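Local atomic coordinates of alkaline phosphatase (Thermus thermophilus, PDB entry 7KWD), a protein that probably hydrolyses phosphate monoesters as a homodimeric, metal-dependent alkaline phosphatase that binds zinc and magnesium ions. Residues N30-G35 and V450-V455; C104-V109 and T120-F125; G180-F185 and D195-F200; R237-L242 and P344-F349. All coordinates share one frame; numbering follows the deposited sequence.

Interaction 1. Residues N30-G35 and V450-V455; sequences NQPSLG and VNLGLV
The flat carboxamide of Asn30 lies edge-on to two carbonyls of the segment 450-455, while the CG1 methyl of Val455 lies over one face at its nitrogen end, 3.3 Å from Asn30 ND2. In alkaline phosphatase this is a case of an N-terminal extended segment laid against the loop that leads into strand 454-456, which pairs in parallel with strand 80-84; segments 30-35 and 450-455 run in opposite directions. Both direct hydrogen bonds come from the same nitrogen. Asn30 ND2 reaches Leu454 O at 2.8 Å almost straight (171°), approaching from above that carbonyl's plane, and Leu452 O at 2.9 Å (154°), nearly along the C=O axis. Both acceptors lie in the amide plane, which fixes its rotation about chi2. With CG anti to the backbone N (chi1 177°), the amide is swung over onto the opposing loop. At the other edge, water 1 lies 2.7 Å from both Asn30 OD1 and Asn451 O and can donate to either, probably linking them.

Beyond the amide the contact becomes apolar. The Pro32 ring wedges between two side chains, its CG meeting Leu452 CD2 at 3.9 Å roughly at a right angle and its CD touching Val455 CG1. Leu442 of strand 438-443 packs on Leu34, Val450 and Leu452. Glu466 of helix 459-468 accepts from the backbone nitrogens of Leu34 and Gly35, and Asn451 ND2 bonds to Val450 O of the second subunit, so the loop is part of the dimer interface. At the far end, the CG2 methyl of Val450 rests 3.5 Å from Leu34 O.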
# COMPACT_ATOMS: atom_id res chain seq x y z
N ASN A 30 -18.88 8.63 4.48
CA ASN A 30 -19.11 7.19 4.36
C ASN A 30 -19.00 6.61 5.76
O ASN A 30 -17.89 6.39 6.26
CB ASN A 30 -18.11 6.53 3.41
CG ASN A 30 -18.30 5.03 3.34
OD1 ASN A 30 -19.42 4.54 3.45
ND2 ASN A 30 -17.22 4.30 3.17
N GLN A 31 -20.14 6.42 6.41
CA GLN A 31 -20.23 6.09 7.84
C GLN A 31 -21.08 4.85 8.01
O GLN A 31 -22.16 4.89 8.62
CB GLN A 31 -20.78 7.28 8.63
CG GLN A 31 -19.83 8.46 8.58
CD GLN A 31 -20.20 9.62 9.48
OE1 GLN A 31 -21.05 9.52 10.37
NE2 GLN A 31 -19.54 10.75 9.25
N PRO A 32 -20.62 3.73 7.51
CA PRO A 32 -21.44 2.52 7.55
C PRO A 32 -21.67 2.04 8.97
O PRO A 32 -20.79 2.13 9.82
CB PRO A 32 -20.62 1.50 6.74
CG PRO A 32 -19.22 1.99 6.87
CD PRO A 32 -19.33 3.49 6.83
N SER A 33 -22.86 1.50 9.18
CA SER A 33 -23.31 1.01 10.47
C SER A 33 -22.97 -0.45 10.62
O SER A 33 -22.95 -1.21 9.64
CB SER A 33 -24.84 1.17 10.59
OG SER A 33 -25.18 2.54 10.77
N LEU A 34 -22.71 -0.85 11.87
CA LEU A 34 -22.61 -2.26 12.20
C LEU A 34 -23.95 -2.96 12.09
O LEU A 34 -24.03 -4.10 11.61
CB LEU A 34 -22.07 -2.43 13.61
CG LEU A 34 -20.61 -2.08 13.90
CD1 LEU A 34 -20.37 -2.21 15.42
CD2 LEU A 34 -19.66 -2.98 13.09
N GLY A 35 -25.01 -2.33 12.57
CA GLY A 35 -26.30 -3.00 12.67
C GLY A 35 -26.38 -4.08 13.71
O GLY A 35 -27.31 -4.87 13.67
N VAL A 450 -22.30 -5.93 6.23
CA VAL A 450 -21.59 -4.68 6.43
C VAL A 450 -20.60 -4.45 5.29
O VAL A 450 -19.69 -5.25 5.08
CB VAL A 450 -20.88 -4.67 7.79
CG1 VAL A 450 -20.07 -3.38 7.94
CG2 VAL A 450 -21.87 -4.86 8.90
N ASN A 451 -20.77 -3.34 4.57
CA ASN A 451 -19.90 -2.97 3.46
C ASN A 451 -19.15 -1.71 3.85
O ASN A 451 -19.74 -0.62 3.85
CB ASN A 451 -20.69 -2.68 2.18
CG ASN A 451 -20.93 -3.91 1.36
OD1 ASN A 451 -21.46 -4.91 1.87
ND2 ASN A 451 -20.57 -3.84 0.07
N LEU A 452 -17.85 -1.85 4.18
CA LEU A 452 -17.11 -0.71 4.73
C LEU A 452 -16.68 0.26 3.63
O LEU A 452 -16.93 1.47 3.72
CB LEU A 452 -15.88 -1.18 5.48
CG LEU A 452 -16.23 -1.91 6.76
CD1 LEU A 452 -15.08 -2.59 7.38
CD2 LEU A 452 -16.85 -0.95 7.76
N GLY A 453 -16.02 -0.26 2.61
CA GLY A 453 -15.36 0.62 1.69
C GLY A 453 -14.28 1.44 2.37
O GLY A 453 -13.63 1.01 3.34
N LEU A 454 -14.08 2.65 1.83
CA LEU A 454 -13.05 3.58 2.29
C LEU A 454 -13.72 4.54 3.24
O LEU A 454 -14.58 5.31 2.81
CB LEU A 454 -12.39 4.33 1.14
CG LEU A 454 -11.47 5.48 1.59
CD1 LEU A 454 -10.24 4.96 2.32
CD2 LEU A 454 -11.05 6.32 0.43
N VAL A 455 -13.34 4.49 4.52
CA VAL A 455 -13.91 5.36 5.53
C VAL A 455 -12.79 6.19 6.12
O VAL A 455 -11.62 5.96 5.88
CB VAL A 455 -14.64 4.59 6.65
CG1 VAL A 455 -15.73 3.72 6.08
CG2 VAL A 455 -13.66 3.81 7.50
O HOH W 1 -20.07 1.94 3.05

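Interaction 2. Residues C104-V109 and T120-F125; sequences CGVKTV and TPLKPF
Leu122 packs against Cys104, Val106 and Thr108, alternate residues of 104-109, within the loop that joins helix 95-104 to helix 125-131, and the contact is carried by apolar side chains. The CB of Leu122 lies against Cys104 SG at 3.6 Å. Its branch CD1 reaches further, to Thr108 CG2 at 3.7 Å and Val106 CG2 at 3.9 Å. Thr108 and Leu122 slide past each other in opposite directions, whereas the Val106 side chain slants across the leucine. The sulfur has a second apolar neighbour in Pro124, with Cys104 SG 4.0 Å from Pro124 CB.

The sulfur also touches backbone, Cys104 SG lying 3.8 Å from Pro124 CA. Here the end of one helix is packed against the start of the next: Gly105, with phi at 80°, breaks the helix whose first residue is Ser95, predicted to be the phosphoserine nucleophile, and Pro124 holds the N-cap position of helix 125-131.

Polar groups of the two segments turn to partners around them. Thr108 chi1 of 62° sets OG1 between its backbone N and carbonyl carbon, where it accepts from Asn100 ND2, while CG2 is left to face Leu122. Asn474 bridges the two segments, its ND2 donating to Cys104 O and its OD1 accepting from Lys123 N. The ammonium group of Lys123 makes a salt bridge with Glu131.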
# COMPACT_ATOMS: atom_id res chain seq x y z
N CYS A 104 -11.42 9.27 19.99
CA CYS A 104 -12.18 10.48 20.22
C CYS A 104 -13.09 10.86 19.06
O CYS A 104 -14.03 11.62 19.28
CB CYS A 104 -11.25 11.66 20.54
SG CYS A 104 -10.22 11.39 21.99
N GLY A 105 -12.88 10.31 17.86
CA GLY A 105 -13.75 10.54 16.73
C GLY A 105 -13.53 11.85 15.99
O GLY A 105 -14.39 12.25 15.20
N VAL A 106 -12.41 12.52 16.24
CA VAL A 106 -12.14 13.81 15.63
C VAL A 106 -10.67 13.86 15.26
O VAL A 106 -9.83 13.17 15.84
CB VAL A 106 -12.49 15.01 16.56
CG1 VAL A 106 -13.93 15.04 16.92
CG2 VAL A 106 -11.65 14.98 17.81
N LYS A 107 -10.36 14.68 14.26
CA LYS A 107 -8.99 14.89 13.84
C LYS A 107 -8.33 15.83 14.82
O LYS A 107 -8.94 16.82 15.26
CB LYS A 107 -8.92 15.50 12.45
CG LYS A 107 -9.72 14.74 11.40
CD LYS A 107 -8.90 13.60 10.84
CE LYS A 107 -9.43 13.07 9.52
NZ LYS A 107 -8.78 11.76 9.16
N THR A 108 -7.09 15.51 15.20
CA THR A 108 -6.27 16.36 16.05
C THR A 108 -4.95 16.63 15.35
O THR A 108 -4.64 16.07 14.29
CB THR A 108 -6.02 15.73 17.43
OG1 THR A 108 -5.30 14.49 17.26
CG2 THR A 108 -7.34 15.43 18.09
N VAL A 109 -4.21 17.55 15.92
CA VAL A 109 -2.86 17.85 15.48
C VAL A 109 -1.94 16.77 16.02
O VAL A 109 -2.13 16.27 17.14
CB VAL A 109 -2.47 19.24 15.98
CG1 VAL A 109 -0.98 19.41 15.87
CG2 VAL A 109 -3.26 20.31 15.19
N THR A 120 -7.83 22.00 24.44
CA THR A 120 -9.16 21.47 24.70
C THR A 120 -9.09 19.97 24.95
O THR A 120 -8.62 19.23 24.09
CB THR A 120 -10.07 21.72 23.50
OG1 THR A 120 -10.02 23.11 23.17
CG2 THR A 120 -11.47 21.31 23.84
N PRO A 121 -9.50 19.48 26.12
CA PRO A 121 -9.44 18.04 26.35
C PRO A 121 -10.58 17.34 25.64
O PRO A 121 -11.68 17.88 25.48
CB PRO A 121 -9.56 17.90 27.88
CG PRO A 121 -10.29 19.10 28.29
CD PRO A 121 -9.76 20.21 27.38
N LEU A 122 -10.29 16.11 25.22
CA LEU A 122 -11.26 15.23 24.61
C LEU A 122 -11.49 14.05 25.53
O LEU A 122 -10.61 13.69 26.33
CB LEU A 122 -10.77 14.75 23.25
CG LEU A 122 -10.18 15.83 22.33
CD1 LEU A 122 -9.57 15.23 21.07
CD2 LEU A 122 -11.27 16.84 21.97
N LYS A 123 -12.65 13.44 25.42
CA LYS A 123 -12.94 12.26 26.22
C LYS A 123 -12.74 11.04 25.35
O LYS A 123 -13.50 10.85 24.39
CB LYS A 123 -14.37 12.30 26.74
CG LYS A 123 -14.72 11.20 27.74
CD LYS A 123 -16.13 11.47 28.24
CE LYS A 123 -16.66 10.39 29.13
NZ LYS A 123 -18.07 10.73 29.56
N PRO A 124 -11.74 10.21 25.62
CA PRO A 124 -11.48 9.06 24.76
C PRO A 124 -12.31 7.85 25.16
O PRO A 124 -12.77 7.72 26.29
CB PRO A 124 -9.98 8.79 24.98
CG PRO A 124 -9.71 9.26 26.41
CD PRO A 124 -10.79 10.28 26.76
N PHE A 125 -12.43 6.93 24.20
CA PHE A 125 -13.50 5.93 24.25
C PHE A 125 -13.37 4.99 25.43
O PHE A 125 -14.38 4.60 26.02
CB PHE A 125 -13.55 5.12 22.94
CG PHE A 125 -14.75 4.27 22.87
CD1 PHE A 125 -15.99 4.83 22.65
CD2 PHE A 125 -14.67 2.90 23.11
CE1 PHE A 125 -17.14 4.05 22.66
CE2 PHE A 125 -15.79 2.12 23.11
CZ PHE A 125 -17.03 2.70 22.90

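Interaction 3. Residues G180-F185 and D195-F200; sequences GGDRFF and DLYAAF
Phe185 and Tyr197 form the tight heart of this contact, the phenylalanine CB pressed over one face of the tyrosine ring at 3.6 Å from its centroid. The Phe185 ring then continues inward. Its CD2 meets Leu196 CD1 at 3.8 Å, and its edge atom CE2 lies 3.7 Å from Phe200 CE1, close to the plane of the Phe185 ring. Phe185, Tyr197 and Phe200 make an aromatic cluster, but an oblique one: the Phe185 and Tyr197 planes are 32° apart, the Phe185 and Phe200 planes 55°.

The side that is partly exposed, at Asp182 and Asp195, is held by polar bonds rather than by close apolar packing. Tyr197 OH donates to Asp182 OD1 at 2.6 Å, using the carboxylate lone pair turned away from the other oxygen, with ring and carboxylate nearly coplanar. The extended first torsion of Asp182 (chi1 -175°) carries OD1 across to the hydroxyl, while OD2 accepts from Asn186. Replacing Tyr197 with an alanine would probably leave Asp182 OD1 without its donor and open a gap over Phe185 CB. The looser link is Leu196 N, with a weak bond to Phe185 O at 3.2 Å. At the N-cap, Asp195 OD1 holds the helix start by accepting from Ala198 N at 2.9 Å from above the carboxylate plane.

The contact closes a short excursion between strand 176-178 and helix 196-202. Strand 222-225 backs it through Leu223, touching Phe185 and Phe200, and Val225, touching Asp182 and Tyr197; helix 162-172 adds Ala166 against Phe185 and Leu196.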
# COMPACT_ATOMS: atom_id res chain seq x y z
N GLY A 180 5.86 -2.61 27.99
CA GLY A 180 7.17 -2.16 28.40
C GLY A 180 7.13 -0.91 29.27
O GLY A 180 6.08 -0.46 29.71
N GLY A 181 8.32 -0.34 29.50
CA GLY A 181 8.43 0.96 30.13
C GLY A 181 8.76 1.00 31.62
O GLY A 181 8.25 1.85 32.35
N ASP A 182 9.66 0.12 32.07
CA ASP A 182 10.07 0.18 33.48
C ASP A 182 10.66 1.55 33.83
O ASP A 182 10.52 2.02 34.97
CB ASP A 182 11.06 -0.96 33.79
CG ASP A 182 11.44 -1.04 35.26
OD1 ASP A 182 10.55 -1.23 36.11
OD2 ASP A 182 12.63 -0.91 35.55
N ARG A 183 11.29 2.21 32.85
CA ARG A 183 11.88 3.52 33.12
C ARG A 183 10.86 4.53 33.64
O ARG A 183 11.28 5.53 34.25
CB ARG A 183 12.58 4.04 31.85
CG ARG A 183 11.67 4.52 30.72
CD ARG A 183 12.46 4.73 29.37
NE ARG A 183 13.02 6.07 29.33
CZ ARG A 183 12.89 6.93 28.32
NH1 ARG A 183 12.22 6.62 27.21
NH2 ARG A 183 13.45 8.14 28.43
N PHE A 184 9.55 4.30 33.44
CA PHE A 184 8.53 5.24 33.89
C PHE A 184 7.85 4.80 35.19
O PHE A 184 7.01 5.54 35.72
CB PHE A 184 7.46 5.46 32.78
CG PHE A 184 8.06 5.80 31.45
CD1 PHE A 184 8.82 6.95 31.30
CD2 PHE A 184 7.87 4.97 30.35
CE1 PHE A 184 9.42 7.25 30.08
CE2 PHE A 184 8.44 5.26 29.13
CZ PHE A 184 9.21 6.41 28.98
N PHE A 185 8.23 3.65 35.75
CA PHE A 185 7.61 3.17 36.97
C PHE A 185 8.59 2.93 38.11
O PHE A 185 8.22 3.06 39.28
CB PHE A 185 6.86 1.85 36.69
CG PHE A 185 5.66 2.00 35.81
CD1 PHE A 185 5.80 2.05 34.42
CD2 PHE A 185 4.38 2.06 36.35
CE1 PHE A 185 4.68 2.17 33.59
CE2 PHE A 185 3.27 2.19 35.52
CZ PHE A 185 3.43 2.25 34.14
N ASP A 195 8.33 5.51 43.69
CA ASP A 195 8.10 4.07 43.43
C ASP A 195 6.64 3.88 43.00
O ASP A 195 5.75 3.59 43.82
CB ASP A 195 8.45 3.22 44.66
CG ASP A 195 8.33 1.71 44.42
OD1 ASP A 195 7.72 1.31 43.40
OD2 ASP A 195 8.86 0.91 45.25
N LEU A 196 6.37 4.04 41.70
CA LEU A 196 4.99 3.88 41.23
C LEU A 196 4.51 2.44 41.36
O LEU A 196 3.31 2.20 41.53
CB LEU A 196 4.87 4.30 39.78
CG LEU A 196 4.13 5.57 39.43
CD1 LEU A 196 3.75 5.41 37.92
CD2 LEU A 196 2.94 5.86 40.25
N TYR A 197 5.43 1.47 41.29
CA TYR A 197 5.01 0.09 41.51
C TYR A 197 4.33 -0.06 42.85
O TYR A 197 3.25 -0.65 42.96
CB TYR A 197 6.21 -0.85 41.42
CG TYR A 197 6.68 -1.04 39.98
CD1 TYR A 197 5.87 -1.63 39.03
CD2 TYR A 197 7.92 -0.60 39.59
CE1 TYR A 197 6.29 -1.79 37.74
CE2 TYR A 197 8.36 -0.78 38.31
CZ TYR A 197 7.54 -1.36 37.39
OH TYR A 197 7.99 -1.53 36.10
N ALA A 198 4.96 0.50 43.88
CA ALA A 198 4.38 0.44 45.22
C ALA A 198 3.00 1.07 45.24
O ALA A 198 2.09 0.56 45.89
CB ALA A 198 5.30 1.12 46.24
N ALA A 199 2.83 2.18 44.51
CA ALA A 199 1.54 2.87 44.52
C ALA A 199 0.47 2.04 43.82
O ALA A 199 -0.68 2.00 44.26
CB ALA A 199 1.68 4.24 43.87
N PHE A 200 0.83 1.35 42.74
CA PHE A 200 -0.12 0.42 42.13
C PHE A 200 -0.45 -0.72 43.07
O PHE A 200 -1.61 -1.11 43.23
CB PHE A 200 0.44 -0.12 40.81
CG PHE A 200 0.16 0.75 39.58
CD1 PHE A 200 0.97 1.83 39.28
CD2 PHE A 200 -0.88 0.43 38.71
CE1 PHE A 200 0.74 2.60 38.14
CE2 PHE A 200 -1.11 1.19 37.59
CZ PHE A 200 -0.29 2.28 37.29

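Interaction 4. Residues R237-L242 and P344-F349; sequences RRFQGL and PQRASF
Two bends, at chi2 of Arg346 (-73°) and at chi2 of Gln240 (-66°), fold these side chains back onto the opposing segment, the arginine over the Phe239 ring and the glutamine amide onto a backbone carbonyl. The result is a cation-pi stack at the C-terminal end of helix 234-239. The loop 344-349 precedes helix 349-356, and Ser348, at its N-cap, also bonds to Asp236 of helix 234-239. The guanidinium of Arg346 lies flat on Phe239, its plane only 21° from that of the ring, with CZ of Arg346 4.6 Å from the Phe239 centroid. The aliphatic part joins in: Arg346 CD stands over the same face, 3.8 Å from that centroid, offset toward the rim. Arg238 CG covers the opposite face, making Phe239 the filling between two arginine side chains. Were Phe239 cut back to an alanine, the Arg346 guanidinium would probably lose its stacking surface and be freer to turn.

The arginine is also tied to its own segment. Its NH1 donates to Gln345 O at 2.8 Å, and to Glu343 O just before the segment, so the charged end is held from both the backbone and the ring.

The second hold is polar. Gln240 NE2 donates to Arg346 O at 2.8 Å, nearly straight and from above the carbonyl plane, while the Ala347 methyl CB lies 3.6 Å from Gln240 NE2.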
# COMPACT_ATOMS: atom_id res chain seq x y z
N ARG A 237 13.22 -11.79 20.71
CA ARG A 237 12.71 -12.72 21.71
C ARG A 237 12.90 -14.16 21.26
O ARG A 237 13.31 -15.02 22.05
CB ARG A 237 11.23 -12.42 21.97
CG ARG A 237 10.53 -13.37 22.93
CD ARG A 237 9.01 -13.33 22.75
NE ARG A 237 8.66 -14.21 21.64
CZ ARG A 237 8.55 -15.53 21.75
NH1 ARG A 237 8.74 -16.10 22.93
NH2 ARG A 237 8.24 -16.27 20.69
N ARG A 238 12.58 -14.43 19.99
CA ARG A 238 12.54 -15.80 19.48
C ARG A 238 13.94 -16.39 19.37
O ARG A 238 14.17 -17.53 19.80
CB ARG A 238 11.85 -15.82 18.11
CG ARG A 238 11.67 -17.22 17.50
CD ARG A 238 10.71 -17.19 16.28
NE ARG A 238 9.35 -16.96 16.75
CZ ARG A 238 8.51 -17.94 17.05
NH1 ARG A 238 8.89 -19.20 16.90
NH2 ARG A 238 7.29 -17.66 17.50
N PHE A 239 14.90 -15.64 18.82
CA PHE A 239 16.20 -16.18 18.45
C PHE A 239 17.35 -15.76 19.34
O PHE A 239 18.42 -16.36 19.23
CB PHE A 239 16.53 -15.78 17.01
CG PHE A 239 15.57 -16.31 16.03
CD1 PHE A 239 15.39 -17.68 15.88
CD2 PHE A 239 14.81 -15.46 15.26
CE1 PHE A 239 14.49 -18.18 14.98
CE2 PHE A 239 13.91 -15.96 14.34
CZ PHE A 239 13.75 -17.32 14.20
N GLN A 240 17.19 -14.76 20.19
CA GLN A 240 18.25 -14.33 21.07
C GLN A 240 17.95 -14.61 22.53
O GLN A 240 18.60 -14.04 23.40
CB GLN A 240 18.55 -12.83 20.89
CG GLN A 240 18.83 -12.43 19.49
CD GLN A 240 20.12 -13.04 18.97
OE1 GLN A 240 21.08 -13.19 19.72
NE2 GLN A 240 20.15 -13.38 17.66
N GLY A 241 16.94 -15.42 22.82
CA GLY A 241 16.71 -15.90 24.15
C GLY A 241 16.33 -14.86 25.18
O GLY A 241 16.50 -15.10 26.37
N LEU A 242 15.82 -13.71 24.76
CA LEU A 242 15.50 -12.67 25.73
C LEU A 242 14.31 -13.10 26.57
O LEU A 242 13.31 -13.62 26.04
CB LEU A 242 15.23 -11.35 25.02
CG LEU A 242 16.25 -10.96 23.99
CD1 LEU A 242 15.89 -9.63 23.37
CD2 LEU A 242 17.63 -10.87 24.60
N PRO A 344 16.89 -16.82 7.24
CA PRO A 344 18.14 -16.87 8.02
C PRO A 344 18.27 -15.80 9.07
O PRO A 344 19.15 -15.95 9.94
CB PRO A 344 19.24 -16.70 6.95
CG PRO A 344 18.58 -17.23 5.66
CD PRO A 344 17.16 -16.72 5.78
N GLN A 345 17.46 -14.73 9.03
CA GLN A 345 17.64 -13.64 9.99
C GLN A 345 17.36 -14.11 11.41
O GLN A 345 16.50 -14.95 11.65
CB GLN A 345 16.75 -12.46 9.62
CG GLN A 345 17.15 -11.87 8.30
CD GLN A 345 16.60 -10.50 8.10
OE1 GLN A 345 15.99 -9.94 9.00
NE2 GLN A 345 16.82 -9.93 6.93
N ARG A 346 18.16 -13.60 12.35
CA ARG A 346 18.12 -14.04 13.73
C ARG A 346 18.09 -12.87 14.72
O ARG A 346 17.99 -13.11 15.94
CB ARG A 346 19.32 -14.95 14.07
CG ARG A 346 19.33 -16.31 13.37
CD ARG A 346 18.29 -17.26 13.95
NE ARG A 346 18.27 -18.51 13.22
CZ ARG A 346 17.58 -18.72 12.10
NH1 ARG A 346 16.82 -17.76 11.58
NH2 ARG A 346 17.63 -19.91 11.52
N ALA A 347 18.17 -11.62 14.26
CA ALA A 347 18.04 -10.49 15.16
C ALA A 347 17.68 -9.23 14.37
O ALA A 347 17.82 -9.18 13.14
CB ALA A 347 19.35 -10.26 15.96
N SER A 348 17.19 -8.23 15.09
CA SER A 348 16.85 -6.95 14.50
C SER A 348 18.08 -6.04 14.43
O SER A 348 19.07 -6.24 15.12
CB SER A 348 15.78 -6.26 15.34
OG SER A 348 16.30 -5.97 16.64
N PHE A 349 17.97 -4.98 13.61
CA PHE A 349 18.96 -3.92 13.62
C PHE A 349 19.15 -3.33 15.02
O PHE A 349 20.25 -2.88 15.36
CB PHE A 349 18.54 -2.81 12.65
CG PHE A 349 18.72 -3.14 11.18
CD1 PHE A 349 19.63 -4.10 10.77
CD2 PHE A 349 18.00 -2.46 10.21
CE1 PHE A 349 19.81 -4.36 9.42
CE2 PHE A 349 18.16 -2.73 8.88
CZ PHE A 349 19.08 -3.68 8.48

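How the interactions relate
Interaction 1 joins an early and a late part of the chain, 415 residues apart, and the other three lie within the loop it closes, in series: interaction 2, then 3, then 4. Interactions 1 and 2 are near each other, centres about 21 Å apart, and both border helix 459-468. Interactions 3 and 4 lie across the chain's centre from interaction 1, with centres 27 Å apart. No two of the four touch. Interactions 2 and 3 close short loops, whereas 1 and 4 join distant parts of the sequence. Interactions 1 and 4 lie away from the annotated sites, whereas the Thr108 side chain is about 12 Å from a bound zinc ion; interaction 1 also meets the second subunit.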